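Local coordinates for protein ACDH-11, isoform b (Caenorhabditis elegans, PDB 4Y9J) that belongs to the acyl-CoA dehydrogenase family and binds flavin-adenine dinucleotide within an assembly of four copies of the chain, at residues T3-H6 with T7-H11; H165-A168 with T169-V172; S177-P180 with S181-W184; G422-G425 with Y426-D429. One frame throughout, in Å; residues are numbered along the deposited sequence.

Interaction 1 of 4, residues T3-H6 with T7-H11; sequences TARH and TQYSH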
loop_
_atom_site.group_PDB
_atom_site.type_symbol
_atom_site.label_atom_id
_atom_site.label_comp_id
_atom_site.label_asym_id
_atom_site.label_seq_id
_atom_site.Cartn_x
_atom_site.Cartn_y
_atom_site.Cartn_z
ATOM N N THR B 3 5.151 32.000 -33.313
ATOM C CA THR B 3 6.042 30.880 -33.529
ATOM C C THR B 3 5.444 29.639 -32.879
ATOM O O THR B 3 5.196 29.582 -31.635
ATOM C CB THR B 3 7.452 31.193 -32.980
ATOM O OG1 THR B 3 7.932 32.412 -33.536
ATOM C CG2 THR B 3 8.454 30.066 -33.277
ATOM N N ALA B 4 5.282 28.594 -33.680
ATOM C CA ALA B 4 4.795 27.324 -33.166
ATOM C C ALA B 4 5.743 26.770 -32.113
ATOM O O ALA B 4 6.912 27.114 -32.136
ATOM C CB ALA B 4 4.650 26.318 -34.278
ATOM N N ARG B 5 5.236 25.945 -31.205
ATOM C CA ARG B 5 6.011 25.466 -30.053
ATOM C C ARG B 5 6.121 23.954 -29.997
ATOM O O ARG B 5 6.262 23.380 -28.922
ATOM C CB ARG B 5 5.426 26.028 -28.752
ATOM C CG ARG B 5 5.350 27.567 -28.778
ATOM C CD ARG B 5 4.989 28.094 -27.407
ATOM N NE ARG B 5 6.122 27.950 -26.462
ATOM C CZ ARG B 5 6.219 27.172 -25.422
ATOM N NH1 ARG B 5 7.338 27.229 -24.718
ATOM N NH2 ARG B 5 5.280 26.296 -25.067
ATOM N N HIS B 6 6.024 23.300 -31.149
ATOM C CA HIS B 6 6.127 21.818 -31.221
ATOM C C HIS B 6 7.477 21.360 -30.697
ATOM O O HIS B 6 7.556 20.375 -30.023
ATOM C CB HIS B 6 5.894 21.285 -32.651
ATOM C CG HIS B 6 6.675 22.009 -33.708
ATOM N ND1 HIS B 6 6.356 23.279 -34.116
ATOM C CD2 HIS B 6 7.789 21.660 -34.390
ATOM C CE1 HIS B 6 7.218 23.673 -35.038
ATOM N NE2 HIS B 6 8.116 22.715 -35.190
ATOM N N THR B 7 8.543 22.135 -30.972
ATOM C CA THR B 7 9.849 21.698 -30.472
ATOM C C THR B 7 9.921 21.649 -28.914
ATOM O O THR B 7 10.788 20.958 -28.358
ATOM C CB THR B 7 10.990 22.540 -31.036
ATOM O OG1 THR B 7 10.912 23.849 -30.490
ATOM C CG2 THR B 7 10.892 22.686 -32.585
ATOM N N GLN B 8 8.989 22.319 -28.224
ATOM C CA GLN B 8 8.925 22.360 -26.736
ATOM C C GLN B 8 8.237 21.199 -26.084
ATOM O O GLN B 8 8.146 21.099 -24.842
ATOM C CB GLN B 8 8.333 23.711 -26.257
ATOM C CG GLN B 8 9.076 24.932 -26.745
ATOM C CD GLN B 8 10.526 24.953 -26.306
ATOM O OE1 GLN B 8 10.897 24.502 -25.211
ATOM N NE2 GLN B 8 11.349 25.418 -27.169
ATOM N N TYR B 9 7.798 20.237 -26.886
ATOM C CA TYR B 9 7.210 19.054 -26.322
ATOM C C TYR B 9 7.957 17.826 -26.804
ATOM O O TYR B 9 7.905 17.491 -27.979
ATOM C CB TYR B 9 5.707 19.015 -26.679
ATOM C CG TYR B 9 4.972 20.209 -26.112
ATOM C CD1 TYR B 9 4.451 20.147 -24.795
ATOM C CD2 TYR B 9 4.797 21.367 -26.844
ATOM C CE1 TYR B 9 3.801 21.252 -24.269
ATOM C CE2 TYR B 9 4.144 22.463 -26.306
ATOM C CZ TYR B 9 3.648 22.352 -24.983
ATOM O OH TYR B 9 2.965 23.422 -24.440
ATOM N N SER B 10 8.641 17.151 -25.905
ATOM C CA SER B 10 9.667 16.248 -26.329
ATOM C C SER B 10 9.953 15.238 -25.311
ATOM O O SER B 10 10.173 15.581 -24.164
ATOM C CB SER B 10 10.896 17.118 -26.712
ATOM O OG SER B 10 11.877 16.286 -27.169
ATOM N N HIS B 11 9.851 13.943 -25.669
ATOM C CA HIS B 11 10.198 12.912 -24.783
ATOM C C HIS B 11 11.688 12.923 -24.414
ATOM O O HIS B 11 12.519 13.328 -25.214
ATOM C CB HIS B 11 9.878 11.498 -25.317
ATOM C CG HIS B 11 8.425 11.282 -25.591
ATOM N ND1 HIS B 11 7.965 10.303 -26.443
ATOM C CD2 HIS B 11 7.336 11.933 -25.133
ATOM C CE1 HIS B 11 6.645 10.367 -26.497
ATOM N NE2 HIS B 11 6.242 11.351 -25.720
HETATM O O HOH W 1 9.700 26.333 -22.618
#
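Arg5 reaches past Gln8 to Tyr9 within one short turn, and its side chain can be followed from root to tip. From CB the chain sets off with CG anti to the carbonyl carbon (chi1 -56°), runs on extended, then bends at chi3 (72°), which brings the guanidinium back over Gln8. There CZ lies 3.9 Å from Gln8 CG, and NH1 comes closer, at 3.5 Å from the same atom, so the methylene rests on one face of the guanidinium, offset toward its rim. NH2 points to the phenol end of Tyr9, whose OH lies 3.7 Å from Arg5 NH2 at the edge of the guanidinium, the two planes being turned 85° apart. That approach is too long for a bond; the stronger partner of both groups is Asp204 of the second subunit, which forms a salt bridge with Arg5 and a hydrogen bond with Tyr9 OH. A water joins Arg5 NH1 to Gln8 OE1, weakly on both sides.

Backbone bonds fix the turn under this cluster: Gln8 N donates to Arg5 O at 3.0 Å, and Tyr9 N to His6 O at 3.1 Å. Tyr9 CD2 also comes within 3.2 Å of Arg5 O, which lies at the ring edge. On the other side of the turn, Thr7 CG2 packs 3.7 Å from His6 CD2.

The 3-10 turn separates strand 2-3 from strand 9-14. Thr3 pairs antiparallel with a strand of the second subunit, while Tyr9 and Ser10 pair with one of the third, so this N-terminal arm is built into its neighbours.

Interaction 2 of 4, residues H165-A168 with T169-V172; sequences HKLA and TEAV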
loop_
_atom_site.group_PDB
_atom_site.type_symbol
_atom_site.label_atom_id
_atom_site.label_comp_id
_atom_site.label_asym_id
_atom_site.label_seq_id
_atom_site.Cartn_x
_atom_site.Cartn_y
_atom_site.Cartn_z
ATOM N N HIS B 165 -16.092 -44.342 4.503
ATOM C CA HIS B 165 -16.259 -43.165 5.333
ATOM C C HIS B 165 -16.795 -42.092 4.440
ATOM O O HIS B 165 -16.226 -41.839 3.402
ATOM C CB HIS B 165 -14.882 -42.781 5.839
ATOM C CG HIS B 165 -14.890 -41.570 6.693
ATOM N ND1 HIS B 165 -14.844 -41.621 8.069
ATOM C CD2 HIS B 165 -14.951 -40.268 6.366
ATOM C CE1 HIS B 165 -14.865 -40.395 8.547
ATOM N NE2 HIS B 165 -14.955 -39.561 7.533
ATOM N N LYS B 166 -17.862 -41.440 4.846
ATOM C CA LYS B 166 -18.593 -40.527 3.982
ATOM C C LYS B 166 -17.762 -39.314 3.483
ATOM O O LYS B 166 -17.585 -39.115 2.279
ATOM C CB LYS B 166 -19.798 -40.060 4.767
ATOM C CG LYS B 166 -20.800 -39.183 4.021
ATOM C CD LYS B 166 -21.956 -38.893 4.991
ATOM C CE LYS B 166 -23.193 -38.359 4.292
ATOM N NZ LYS B 166 -22.923 -36.954 3.960
ATOM N N LEU B 167 -17.222 -38.532 4.399
ATOM C CA LEU B 167 -16.444 -37.368 4.011
ATOM C C LEU B 167 -15.131 -37.758 3.286
ATOM O O LEU B 167 -14.760 -37.159 2.283
ATOM C CB LEU B 167 -16.157 -36.470 5.235
ATOM C CG LEU B 167 -15.385 -35.159 4.934
ATOM C CD1 LEU B 167 -16.130 -34.311 3.903
ATOM C CD2 LEU B 167 -15.083 -34.336 6.192
ATOM N N ALA B 168 -14.459 -38.811 3.763
ATOM C CA ALA B 168 -13.179 -39.197 3.195
ATOM C C ALA B 168 -13.389 -39.657 1.759
ATOM O O ALA B 168 -12.560 -39.418 0.911
ATOM C CB ALA B 168 -12.537 -40.263 4.039
ATOM N N THR B 169 -14.493 -40.311 1.506
ATOM C CA THR B 169 -14.786 -40.834 0.163
ATOM C C THR B 169 -15.064 -39.659 -0.814
ATOM O O THR B 169 -14.482 -39.595 -1.903
ATOM C CB THR B 169 -15.932 -41.856 0.208
ATOM O OG1 THR B 169 -15.574 -42.979 1.052
ATOM C CG2 THR B 169 -16.324 -42.306 -1.173
ATOM N N GLU B 170 -15.909 -38.734 -0.400
ATOM C CA GLU B 170 -16.156 -37.509 -1.195
ATOM C C GLU B 170 -14.875 -36.726 -1.419
ATOM O O GLU B 170 -14.585 -36.311 -2.537
ATOM C CB GLU B 170 -17.208 -36.610 -0.572
ATOM C CG GLU B 170 -17.286 -35.270 -1.335
ATOM C CD GLU B 170 -18.361 -34.332 -0.832
ATOM O OE1 GLU B 170 -18.627 -34.308 0.406
ATOM O OE2 GLU B 170 -18.931 -33.636 -1.705
ATOM N N ALA B 171 -14.072 -36.593 -0.366
ATOM C CA ALA B 171 -12.798 -35.895 -0.455
ATOM C C ALA B 171 -11.887 -36.566 -1.467
ATOM O O ALA B 171 -11.364 -35.939 -2.360
ATOM C CB ALA B 171 -12.128 -35.782 0.918
ATOM N N VAL B 172 -11.725 -37.857 -1.371
ATOM C CA VAL B 172 -10.865 -38.537 -2.315
ATOM C C VAL B 172 -11.300 -38.267 -3.781
ATOM O O VAL B 172 -10.413 -37.974 -4.621
ATOM C CB VAL B 172 -10.793 -40.038 -2.005
ATOM C CG1 VAL B 172 -10.218 -40.822 -3.168
ATOM C CG2 VAL B 172 -9.927 -40.232 -0.780
HETATM O O HOH W 2 -19.366 -36.165 2.503
#
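Thr169 grips the carbonyl of His165 twice. Its hydroxyl OG1 donates to His165 O at 2.7 Å and its backbone N donates to the same oxygen at 3.0 Å, the two donors arriving from opposite faces of the carbonyl plane. The hydroxyl is carried there because OG1 stands beside its own backbone N, anti to the carbonyl carbon (chi1 -61°), and so leans back along the helix toward the preceding turn.

The same four-residue step repeats with ordinary backbone bonds: Glu170 N to Lys166 O, Ala171 N to Leu167 O and Val172 N to Ala168 O. Small side chains sit close on these carbonyls, Ala171 CB at 3.3 Å from Leu167 O and Val172 CG2 at 3.2 Å from Ala168 O. On the side of the helix that carries Glu170, a water donates to Glu170 OE1 at 2.9 Å and makes a weak bond to Lys166 O.

In the next shell, Gly163 N is hydrogen-bonded to Thr169 OG1, tying the hydroxyl to the loop before the helix, and Arg174 forms a salt bridge with Glu170 OE2. Leu156 of helix 143-158 covers Ala168, Ala171 and Val172, while Leu167 leans on Leu256 and Lys258 of strand 252-258.

This is the N-terminal part of alpha-helix 166-175, with His165 at the N-cap and a threonine hydroxyl bonded to the carbonyl four residues back, a familiar use of threonine inside helices.

Interaction 3 of 4, residues S177-P180 with S181-W184; sequences SRDP and SKAW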
loop_
_atom_site.group_PDB
_atom_site.type_symbol
_atom_site.label_atom_id
_atom_site.label_comp_id
_atom_site.label_asym_id
_atom_site.label_seq_id
_atom_site.Cartn_x
_atom_site.Cartn_y
_atom_site.Cartn_z
ATOM N N SER B 177 -10.238 -35.053 -8.823
ATOM C CA SER B 177 -10.979 -34.712 -10.026
ATOM C C SER B 177 -10.245 -33.847 -11.007
ATOM O O SER B 177 -9.502 -32.916 -10.638
ATOM C CB SER B 177 -12.219 -34.002 -9.644
ATOM O OG SER B 177 -13.006 -33.669 -10.758
ATOM N N ARG B 178 -10.458 -34.137 -12.278
ATOM C CA ARG B 178 -9.937 -33.276 -13.364
ATOM C C ARG B 178 -10.910 -32.157 -13.743
ATOM O O ARG B 178 -10.591 -31.315 -14.562
ATOM C CB ARG B 178 -9.583 -34.143 -14.587
ATOM C CG ARG B 178 -8.460 -35.122 -14.260
ATOM C CD ARG B 178 -7.793 -35.877 -15.418
ATOM N NE ARG B 178 -6.967 -34.974 -16.251
ATOM C CZ ARG B 178 -5.827 -35.280 -16.877
ATOM N NH1 ARG B 178 -5.202 -36.466 -16.717
ATOM N NH2 ARG B 178 -5.271 -34.352 -17.655
ATOM N N ASP B 179 -12.106 -32.184 -13.168
ATOM C CA ASP B 179 -13.156 -31.173 -13.406
ATOM C C ASP B 179 -12.907 -29.952 -12.512
ATOM O O ASP B 179 -13.128 -29.979 -11.310
ATOM C CB ASP B 179 -14.536 -31.752 -13.103
ATOM C CG ASP B 179 -15.665 -30.835 -13.517
ATOM O OD1 ASP B 179 -15.512 -29.603 -13.675
ATOM O OD2 ASP B 179 -16.736 -31.353 -13.711
ATOM N N PRO B 180 -12.453 -28.877 -13.107
ATOM C CA PRO B 180 -12.085 -27.673 -12.341
ATOM C C PRO B 180 -13.246 -27.117 -11.554
ATOM O O PRO B 180 -13.012 -26.495 -10.538
ATOM C CB PRO B 180 -11.607 -26.677 -13.405
ATOM C CG PRO B 180 -11.998 -27.234 -14.692
ATOM C CD PRO B 180 -12.449 -28.655 -14.554
ATOM N N SER B 181 -14.475 -27.340 -12.008
ATOM C CA SER B 181 -15.658 -26.928 -11.230
ATOM C C SER B 181 -15.965 -27.819 -10.032
ATOM O O SER B 181 -16.823 -27.484 -9.227
ATOM C CB SER B 181 -16.927 -26.849 -12.140
ATOM O OG SER B 181 -17.529 -28.161 -12.302
ATOM N N LYS B 182 -15.329 -28.994 -9.919
ATOM C CA LYS B 182 -15.647 -29.933 -8.823
ATOM C C LYS B 182 -14.419 -30.156 -7.937
ATOM O O LYS B 182 -14.549 -30.637 -6.821
ATOM C CB LYS B 182 -15.988 -31.308 -9.359
ATOM C CG LYS B 182 -17.298 -31.453 -10.121
ATOM C CD LYS B 182 -17.770 -32.897 -10.075
ATOM C CE LYS B 182 -17.884 -33.501 -11.467
ATOM N NZ LYS B 182 -19.243 -34.118 -11.737
ATOM N N ALA B 183 -13.236 -29.957 -8.474
ATOM C CA ALA B 183 -12.035 -30.392 -7.772
ATOM C C ALA B 183 -11.861 -29.701 -6.456
ATOM O O ALA B 183 -12.086 -28.521 -6.343
ATOM C CB ALA B 183 -10.776 -30.219 -8.621
ATOM N N TRP B 184 -11.314 -30.411 -5.497
ATOM C CA TRP B 184 -10.966 -29.857 -4.202
ATOM C C TRP B 184 -9.448 -29.859 -3.968
ATOM O O TRP B 184 -8.679 -30.603 -4.627
ATOM C CB TRP B 184 -11.587 -30.675 -3.069
ATOM C CG TRP B 184 -13.034 -30.426 -2.753
ATOM C CD1 TRP B 184 -13.869 -29.473 -3.321
ATOM C CD2 TRP B 184 -13.829 -31.086 -1.763
ATOM N NE1 TRP B 184 -15.069 -29.501 -2.741
ATOM C CE2 TRP B 184 -15.105 -30.498 -1.801
ATOM C CE3 TRP B 184 -13.601 -32.118 -0.877
ATOM C CZ2 TRP B 184 -16.166 -30.933 -0.994
ATOM C CZ3 TRP B 184 -14.666 -32.530 -0.053
ATOM C CH2 TRP B 184 -15.905 -31.939 -0.122
#
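One face of the Asp179 carboxylate is turned to Ser181 and Lys182. Ser181 OG donates to Asp179 OD1 at 2.8 Å, well above the plane (46° out of it), and Ser181 N donates to that oxygen at 3.0 Å from the same face, on the anti side. This second bond spans two residues and meets the definition of an Asx turn; just before it, Ser177 OG accepts from Asp179 N at 3.0 Å, which makes an ST turn. Over the face already used, Lys182 CG lies 3.8 Å from Asp179 CG. With CG of Asp179 anti to its N (chi1 -172°), the carboxylate is swung forward to meet both residues.

Asp179 O is also held twice, by Lys182 N and by Ala183 N, each at 2.8 Å. Ala183 N sits nearly on the extended C=O line, though its N-H...O angle is bent to 139°, while Lys182 N comes from above the carbonyl plane.

These turns form the loop between helix 166-175 and strand 186-189. Pro180 and Ala183 pack on helix 96-107, and Lys182 O accepts from Arg174 NE of the helix before.

Lys182 CE stands 3.3 Å from Asp179 OD2, but the ammonium NZ remains 4.2 Å from that oxygen, beyond a salt bridge.

Interaction 4 of 4, residues G422-G425 with Y426-D429; sequences GGQG and YMED. With FAD (flavin-adenine dinucleotide), chain C.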
loop_
_atom_site.group_PDB
_atom_site.type_symbol
_atom_site.label_atom_id
_atom_site.label_comp_id
_atom_site.label_asym_id
_atom_site.label_seq_id
_atom_site.Cartn_x
_atom_site.Cartn_y
_atom_site.Cartn_z
ATOM N N GLY B 422 24.176 -10.466 -12.236
ATOM C CA GLY B 422 24.683 -9.236 -11.613
ATOM C C GLY B 422 23.616 -8.507 -10.848
ATOM O O GLY B 422 22.708 -9.121 -10.260
ATOM N N GLY B 423 23.676 -7.161 -10.872
ATOM C CA GLY B 423 22.658 -6.378 -10.177
ATOM C C GLY B 423 21.218 -6.673 -10.549
ATOM O O GLY B 423 20.323 -6.616 -9.706
ATOM N N GLN B 424 20.978 -7.029 -11.808
ATOM C CA GLN B 424 19.657 -7.392 -12.259
ATOM C C GLN B 424 19.054 -8.580 -11.577
ATOM O O GLN B 424 17.800 -8.618 -11.351
ATOM C CB GLN B 424 19.645 -7.633 -13.795
ATOM C CG GLN B 424 19.852 -6.345 -14.555
ATOM C CD GLN B 424 18.659 -5.370 -14.380
ATOM O OE1 GLN B 424 18.744 -4.401 -13.632
ATOM N NE2 GLN B 424 17.594 -5.622 -15.095
ATOM N N GLY B 425 19.912 -9.528 -11.160
ATOM C CA GLY B 425 19.454 -10.640 -10.363
ATOM C C GLY B 425 18.861 -10.300 -9.026
ATOM O O GLY B 425 18.060 -11.061 -8.468
ATOM N N TYR B 426 19.164 -9.085 -8.519
ATOM C CA TYR B 426 18.699 -8.625 -7.229
ATOM C C TYR B 426 17.432 -7.718 -7.333
ATOM O O TYR B 426 16.903 -7.209 -6.310
ATOM C CB TYR B 426 19.881 -7.816 -6.591
ATOM C CG TYR B 426 19.812 -7.582 -5.143
ATOM C CD1 TYR B 426 20.075 -8.621 -4.257
ATOM C CD2 TYR B 426 19.664 -6.316 -4.621
ATOM C CE1 TYR B 426 20.068 -8.447 -2.890
ATOM C CE2 TYR B 426 19.712 -6.099 -3.279
ATOM C CZ TYR B 426 19.894 -7.143 -2.380
ATOM O OH TYR B 426 19.870 -6.990 -1.029
ATOM N N MET B 427 16.960 -7.513 -8.558
ATOM C CA MET B 427 15.813 -6.640 -8.840
ATOM C C MET B 427 14.501 -7.422 -8.884
ATOM O O MET B 427 14.356 -8.306 -9.725
ATOM C CB MET B 427 15.987 -5.846 -10.114
ATOM C CG MET B 427 17.240 -4.982 -10.212
ATOM S SD MET B 427 17.259 -3.650 -8.977
ATOM C CE MET B 427 18.272 -4.325 -7.633
ATOM N N GLU B 428 13.594 -7.148 -7.940
ATOM C CA GLU B 428 12.336 -7.849 -7.802
ATOM C C GLU B 428 11.509 -7.808 -9.081
ATOM O O GLU B 428 10.770 -8.821 -9.384
ATOM C CB GLU B 428 11.508 -7.309 -6.648
ATOM C CG GLU B 428 12.039 -7.788 -5.311
ATOM C CD GLU B 428 11.725 -9.251 -4.974
ATOM O OE1 GLU B 428 10.938 -9.941 -5.699
ATOM O OE2 GLU B 428 12.297 -9.745 -3.969
ATOM N N ASP B 429 11.628 -6.738 -9.846
ATOM C CA ASP B 429 10.721 -6.595 -11.006
ATOM C C ASP B 429 11.168 -7.494 -12.198
ATOM O O ASP B 429 10.395 -7.676 -13.110
ATOM C CB ASP B 429 10.404 -5.130 -11.393
ATOM C CG ASP B 429 11.621 -4.247 -11.485
ATOM O OD1 ASP B 429 12.695 -4.501 -10.754
ATOM O OD2 ASP B 429 11.394 -3.212 -12.177
HETATM P PA FAD C . 27.049 -7.810 -15.155
HETATM O O1A FAD C . 28.569 -7.481 -15.342
HETATM O O2A FAD C . 26.150 -7.628 -16.388
HETATM O O5B FAD C . 26.783 -9.383 -14.783
HETATM C C5B FAD C . 27.516 -9.975 -13.737
HETATM C C4B FAD C . 27.737 -11.399 -14.161
HETATM O O4B FAD C . 28.654 -11.280 -15.273
HETATM C C3B FAD C . 28.398 -12.162 -13.020
HETATM O O3B FAD C . 28.202 -13.597 -13.100
HETATM C C2B FAD C . 29.869 -11.799 -13.238
HETATM O O2B FAD C . 30.753 -12.789 -12.750
HETATM C C1B FAD C . 29.882 -11.890 -14.763
HETATM N N9A FAD C . 31.104 -11.282 -15.315
HETATM C C8A FAD C . 31.289 -9.940 -15.552
HETATM N N7A FAD C . 32.559 -9.775 -16.107
HETATM C C5A FAD C . 33.148 -11.041 -16.221
HETATM C C6A FAD C . 34.424 -11.594 -16.710
HETATM N N6A FAD C . 35.303 -10.695 -17.184
HETATM N N1A FAD C . 34.630 -12.930 -16.673
HETATM C C2A FAD C . 33.743 -13.820 -16.191
HETATM N N3A FAD C . 32.551 -13.380 -15.720
HETATM C C4A FAD C . 32.203 -12.046 -15.696
HETATM N N1 FAD C . 26.716 0.825 -8.908
HETATM C C2 FAD C . 27.163 2.087 -8.794
HETATM O O2 FAD C . 28.044 2.453 -9.563
HETATM N N3 FAD C . 26.741 2.906 -7.834
HETATM C C4 FAD C . 25.786 2.588 -6.981
HETATM O O4 FAD C . 25.336 3.370 -6.125
HETATM C C4X FAD C . 25.207 1.219 -7.044
HETATM N N5 FAD C . 24.177 0.795 -6.252
HETATM C C5X FAD C . 23.718 -0.498 -6.303
HETATM C C6 FAD C . 22.688 -0.963 -5.476
HETATM C C7 FAD C . 22.246 -2.301 -5.590
HETATM C C7M FAD C . 21.192 -2.804 -4.677
HETATM C C8 FAD C . 22.843 -3.185 -6.594
HETATM C C8M FAD C . 22.374 -4.637 -6.735
HETATM C C9 FAD C . 23.851 -2.738 -7.427
HETATM C C9A FAD C . 24.305 -1.422 -7.332
HETATM N N10 FAD C . 25.263 -0.942 -8.177
HETATM C C10 FAD C . 25.758 0.359 -8.087
HETATM C "C1'" FAD C . 25.742 -1.818 -9.241
HETATM C "C2'" FAD C . 26.745 -2.908 -8.973
HETATM O "O2'" FAD C . 28.054 -2.355 -8.684
HETATM C "C3'" FAD C . 26.622 -3.795 -10.216
HETATM O "O3'" FAD C . 25.424 -4.580 -10.171
HETATM C "C4'" FAD C . 27.763 -4.768 -10.163
HETATM O "O4'" FAD C . 28.967 -3.993 -10.379
HETATM C "C5'" FAD C . 27.511 -5.877 -11.198
HETATM O "O5'" FAD C . 27.498 -5.271 -12.498
HETATM P P FAD C . 26.205 -5.525 -13.487
HETATM O O1P FAD C . 24.940 -5.294 -12.692
HETATM O O2P FAD C . 26.452 -4.662 -14.732
HETATM O O3P FAD C . 26.398 -7.105 -13.802
#
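Gly423 O and Gln424 O each accept a backbone N-H three residues on, from Tyr426 N to Gly423 O at 3.0 Å and from Met427 N to Gln424 O at 3.1 Å, a 3-10 turn that opens after Gly422 leaves helix 389-419 with positive phi (64°). Both donors stand above the carbonyl planes, consistent with the tight i to i+3 turn.

Next to this turn runs the pyrophosphate of FAD. Gly423 N donates to its phosphate oxygen O1P at 2.9 Å, and Gly422 CA passes 3.5 Å from the bridging O3P, the chain approaching the phosphates with bare backbone.

Tyr426 holds CG anti to its backbone N (chi1 -163°), which carries the ring away from the turn toward the flavin. CD2 of Tyr426 lies 3.8 Å from the methyl carbon C8M of FAD and equally close to the other methyl, C7M, an oblique approach and not a stack. The hydroxyl bonds to Arg437 O of the fourth subunit. Met427 CG, anti to the carbonyl carbon (chi1 -56°), rests 3.5 Å from Gly423 O and 3.8 Å from Gln424 OE1, and the bends at chi2 and chi3 fold CE back toward Gly423 O. Gln424 NE2 is used elsewhere, on Ala84 O of the second subunit.

The turn thus belongs to the FAD pocket, together with Arg341 of this chain and with Thr191, Ser225 and other residues of the fourth subunit. It fills the link between helices 389-419 and 432-439: Glu428 reaches Arg437 of the latter in a salt bridge, and Asp429 pairs with Arg273 of the fourth subunit.

In the fold
Interactions 2 and 3 are neighbours, their centres about 15 Å apart: Trp184 CH2 of the 181-184 segment packs 3.5 Å from Glu170 CD, and Arg174 binds both Glu170 and the Lys182 carbonyl. Together they fasten helix 166-175 to the loop that leads into strand 186-189. Interaction 4, about 47 Å from interaction 2 between centres and on the other side of the chain's centre, is the one that touches FAD; the side chain of Tyr426 there lies about 8 Å from bound UCC. Interaction 1 stands alone, about 20 Å from interaction 4 at the nearest atoms, yet both meet the second subunit, so the arm and the flavin turn share an assembly partner.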